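Local coordinates for protein 3-hydroxyisobutyrate dehydrogenase (Salmonella typhimurium, PDB 3G0O) that probably oxidises L-threonate to 2-oxo-tetronate, using NAD(+) in preference to NADP(+) as cosubstrate, at residues A89-S102 and L116-V128. Sequence-based numbering, arbitrary orientation.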
# COMPACT_ATOMS: atom_id res chain seq x y z
N ALA A 89 -32.76 10.40 17.91
CA ALA A 89 -32.12 10.36 19.23
C ALA A 89 -33.12 10.46 20.38
O ALA A 89 -33.06 9.67 21.32
CB ALA A 89 -31.09 11.48 19.34
N HIS A 90 -34.06 11.40 20.29
CA HIS A 90 -35.06 11.61 21.33
C HIS A 90 -36.07 10.47 21.50
O HIS A 90 -36.84 10.47 22.45
CB HIS A 90 -35.81 12.92 21.07
CG HIS A 90 -36.68 12.89 19.85
ND1 HIS A 90 -38.06 12.83 19.92
CD2 HIS A 90 -36.37 12.87 18.54
CE1 HIS A 90 -38.55 12.78 18.70
NE2 HIS A 90 -37.55 12.80 17.84
N LEU A 91 -36.07 9.52 20.58
CA LEU A 91 -37.00 8.40 20.66
C LEU A 91 -36.35 7.19 21.30
O LEU A 91 -37.03 6.25 21.72
CB LEU A 91 -37.47 8.02 19.26
CG LEU A 91 -38.18 9.11 18.46
CD1 LEU A 91 -38.50 8.57 17.08
CD2 LEU A 91 -39.44 9.54 19.18
N MSE A 92 -35.02 7.21 21.36
CA MSE A 92 -34.25 6.11 21.92
C MSE A 92 -34.39 5.97 23.42
O MSE A 92 -34.43 6.96 24.15
CB MSE A 92 -32.78 6.27 21.51
CG MSE A 92 -32.60 6.10 20.01
SE MSE A 92 -30.78 6.12 19.39
CE MSE A 92 -30.20 4.41 20.02
N LYS A 93 -34.46 4.73 23.88
CA LYS A 93 -34.62 4.47 25.30
C LYS A 93 -33.33 4.66 26.09
O LYS A 93 -32.24 4.40 25.59
CB LYS A 93 -35.17 3.06 25.53
CG LYS A 93 -34.32 1.96 24.89
CD LYS A 93 -34.94 0.58 25.06
CE LYS A 93 -34.28 -0.41 24.12
NZ LYS A 93 -34.59 -1.82 24.49
N PRO A 94 -33.45 5.12 27.34
CA PRO A 94 -32.28 5.34 28.20
C PRO A 94 -31.36 4.12 28.25
O PRO A 94 -31.81 2.98 28.33
CB PRO A 94 -32.91 5.64 29.56
CG PRO A 94 -34.18 6.33 29.18
CD PRO A 94 -34.69 5.46 28.06
N GLY A 95 -30.05 4.38 28.20
CA GLY A 95 -29.10 3.29 28.25
C GLY A 95 -28.72 2.70 26.90
O GLY A 95 -27.74 1.96 26.82
N SER A 96 -29.49 3.00 25.86
CA SER A 96 -29.19 2.48 24.53
C SER A 96 -27.93 3.15 24.00
O SER A 96 -27.55 4.22 24.47
CB SER A 96 -30.38 2.70 23.58
OG SER A 96 -30.71 4.07 23.45
N ALA A 97 -27.28 2.54 23.02
CA ALA A 97 -26.05 3.10 22.48
C ALA A 97 -26.11 3.47 21.00
O ALA A 97 -26.83 2.85 20.22
CB ALA A 97 -24.89 2.14 22.71
N VAL A 98 -25.35 4.49 20.63
CA VAL A 98 -25.28 4.91 19.24
C VAL A 98 -23.83 4.78 18.80
O VAL A 98 -22.94 5.38 19.39
CB VAL A 98 -25.71 6.38 19.05
CG1 VAL A 98 -25.54 6.76 17.59
CG2 VAL A 98 -27.15 6.56 19.47
N MSE A 99 -23.60 3.96 17.78
CA MSE A 99 -22.27 3.74 17.26
C MSE A 99 -22.16 4.55 15.97
O MSE A 99 -22.75 4.18 14.95
CB MSE A 99 -22.06 2.26 16.97
CG MSE A 99 -20.65 1.90 16.53
SE MSE A 99 -20.47 -0.01 16.19
CE MSE A 99 -19.27 0.04 14.68
N VAL A 100 -21.44 5.66 16.02
CA VAL A 100 -21.28 6.51 14.85
C VAL A 100 -20.07 6.03 14.06
O VAL A 100 -18.93 6.11 14.53
CB VAL A 100 -21.09 8.00 15.24
CG1 VAL A 100 -20.99 8.87 14.00
CG2 VAL A 100 -22.26 8.45 16.11
N SER A 101 -20.31 5.52 12.86
CA SER A 101 -19.25 5.00 12.01
C SER A 101 -19.24 5.73 10.67
O SER A 101 -19.66 5.20 9.64
CB SER A 101 -19.45 3.50 11.81
OG SER A 101 -19.48 2.84 13.06
N SER A 102 -18.74 6.96 10.69
CA SER A 102 -18.66 7.79 9.49
C SER A 102 -17.22 8.30 9.41
O SER A 102 -16.29 7.62 9.83
CB SER A 102 -19.64 8.95 9.63
OG SER A 102 -19.59 9.83 8.52
N LEU A 116 -25.95 13.41 22.91
CA LEU A 116 -26.53 12.10 23.18
C LEU A 116 -26.46 11.74 24.66
O LEU A 116 -27.37 11.12 25.20
CB LEU A 116 -25.81 11.02 22.35
CG LEU A 116 -26.03 11.06 20.83
CD1 LEU A 116 -25.18 9.99 20.15
CD2 LEU A 116 -27.50 10.85 20.52
N THR A 117 -25.37 12.14 25.32
CA THR A 117 -25.21 11.87 26.74
C THR A 117 -26.32 12.56 27.53
O THR A 117 -26.84 12.00 28.50
CB THR A 117 -23.85 12.37 27.26
OG1 THR A 117 -22.80 11.63 26.64
CG2 THR A 117 -23.76 12.21 28.77
N ALA A 118 -26.68 13.77 27.11
CA ALA A 118 -27.72 14.53 27.76
C ALA A 118 -29.05 13.78 27.72
O ALA A 118 -29.92 13.99 28.56
CB ALA A 118 -27.87 15.89 27.10
N LEU A 119 -29.20 12.90 26.73
CA LEU A 119 -30.42 12.12 26.58
C LEU A 119 -30.24 10.75 27.23
O LEU A 119 -31.02 9.83 26.96
CB LEU A 119 -30.76 11.94 25.10
CG LEU A 119 -30.94 13.21 24.28
CD1 LEU A 119 -31.15 12.81 22.82
CD2 LEU A 119 -32.12 14.02 24.79
N ASN A 120 -29.22 10.63 28.07
CA ASN A 120 -28.93 9.37 28.74
C ASN A 120 -28.65 8.25 27.75
O ASN A 120 -29.03 7.09 27.97
CB ASN A 120 -30.08 8.96 29.65
CG ASN A 120 -29.79 9.24 31.11
OD1 ASN A 120 -30.58 8.91 31.99
ND2 ASN A 120 -28.64 9.87 31.38
N LEU A 121 -27.99 8.60 26.65
CA LEU A 121 -27.63 7.63 25.62
C LEU A 121 -26.10 7.53 25.57
O LEU A 121 -25.39 8.50 25.87
CB LEU A 121 -28.16 8.09 24.25
CG LEU A 121 -29.68 8.33 24.18
CD1 LEU A 121 -30.05 8.90 22.83
CD2 LEU A 121 -30.41 7.02 24.45
N ASN A 122 -25.60 6.36 25.19
CA ASN A 122 -24.16 6.15 25.09
C ASN A 122 -23.73 6.25 23.63
O ASN A 122 -24.40 5.71 22.75
CB ASN A 122 -23.78 4.77 25.62
CG ASN A 122 -24.24 4.54 27.04
OD1 ASN A 122 -25.15 3.75 27.29
ND2 ASN A 122 -23.61 5.23 27.98
N MSE A 123 -22.64 6.96 23.37
CA MSE A 123 -22.17 7.06 22.00
C MSE A 123 -20.75 6.54 21.87
O MSE A 123 -19.92 6.77 22.75
CB MSE A 123 -22.21 8.49 21.49
CG MSE A 123 -22.06 8.55 19.98
SE MSE A 123 -21.20 10.13 19.31
CE MSE A 123 -19.39 9.59 19.64
N LEU A 124 -20.48 5.83 20.78
CA LEU A 124 -19.15 5.32 20.53
C LEU A 124 -18.62 5.98 19.26
O LEU A 124 -19.24 5.87 18.19
CB LEU A 124 -19.17 3.80 20.34
CG LEU A 124 -17.79 3.12 20.37
CD1 LEU A 124 -17.19 3.28 21.76
CD2 LEU A 124 -17.91 1.64 20.02
N ASP A 125 -17.51 6.68 19.38
CA ASP A 125 -16.87 7.32 18.24
C ASP A 125 -16.17 6.15 17.58
O ASP A 125 -15.04 5.81 17.92
CB ASP A 125 -15.85 8.35 18.75
CG ASP A 125 -15.06 9.00 17.64
OD1 ASP A 125 -15.50 8.94 16.48
OD2 ASP A 125 -14.00 9.59 17.94
N ALA A 126 -16.85 5.52 16.62
CA ALA A 126 -16.31 4.32 16.00
C ALA A 126 -16.20 4.24 14.48
O ALA A 126 -16.85 3.39 13.86
CB ALA A 126 -17.10 3.11 16.51
N PRO A 127 -15.38 5.10 13.87
CA PRO A 127 -15.26 5.01 12.41
C PRO A 127 -14.67 3.65 12.05
O PRO A 127 -13.95 3.05 12.85
CB PRO A 127 -14.33 6.18 12.07
CG PRO A 127 -13.53 6.38 13.33
CD PRO A 127 -14.57 6.20 14.41
N VAL A 128 -14.97 3.15 10.85
CA VAL A 128 -14.48 1.84 10.44
C VAL A 128 -13.71 1.80 9.13
O VAL A 128 -13.66 2.78 8.38
CB VAL A 128 -15.65 0.84 10.31
CG1 VAL A 128 -16.35 0.67 11.64
CG2 VAL A 128 -16.63 1.35 9.25
O HOH W 1 -33.48 8.13 26.39
O HOH W 2 -17.85 8.91 15.19
O HOH W 3 -16.34 4.99 9.24
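The carbonyl of A126 takes the hydroxyl of S101 above its plane: OG donates to A126 O at 2.8 Å, 38° out of the plane, so no lone pair points squarely at it. A short side chain suits this spot, where the backbones draw close and CB of P127 lies 3.3 Å from S102 O. P127 sits beside K179, the probable active-site lysine, and V128 near a bound tartrate. V100 O is held by two donors, A126 N and a water that also donates to D125 OD1; the other carboxylate oxygen of D125 bonds G173 N. Strands 97-100 and 122-125 run parallel, 18° apart, with V98 giving its N-H to N122 O and taking that of L124 on its own O. They are the two strands of a beta-alpha-beta crossover through helix 106-117 in the Rossmann-type NAD-binding domain. On the helix side, beta-branched V98 and V100 fill the layer: the side chains of L116 and V98 cross at about a right angle, L116 CD1 3.8 Å from V98 CB, and V100 CG2 lies 3.8 Å from the selenium of selenomethionine M123. On the opposite face M99, in register with L124, brings its CG to 3.8 Å from A126 CB. Before the strands, two tight turns meet where G95 N bonds N120 O at 2.9 Å, almost straight. G95 supplies the positive phi of a type II turn, while N120, an asparagine tolerant of positive phi, is the C-prime residue of a Schellman motif ending the helix. S96 OG stands between its backbone N and carbonyl carbon (chi1 59°), which turns it back to K93 O, 2.7 Å away and in the carbonyl plane; the apolar methyl L121 CD2 packs against this hydroxyl.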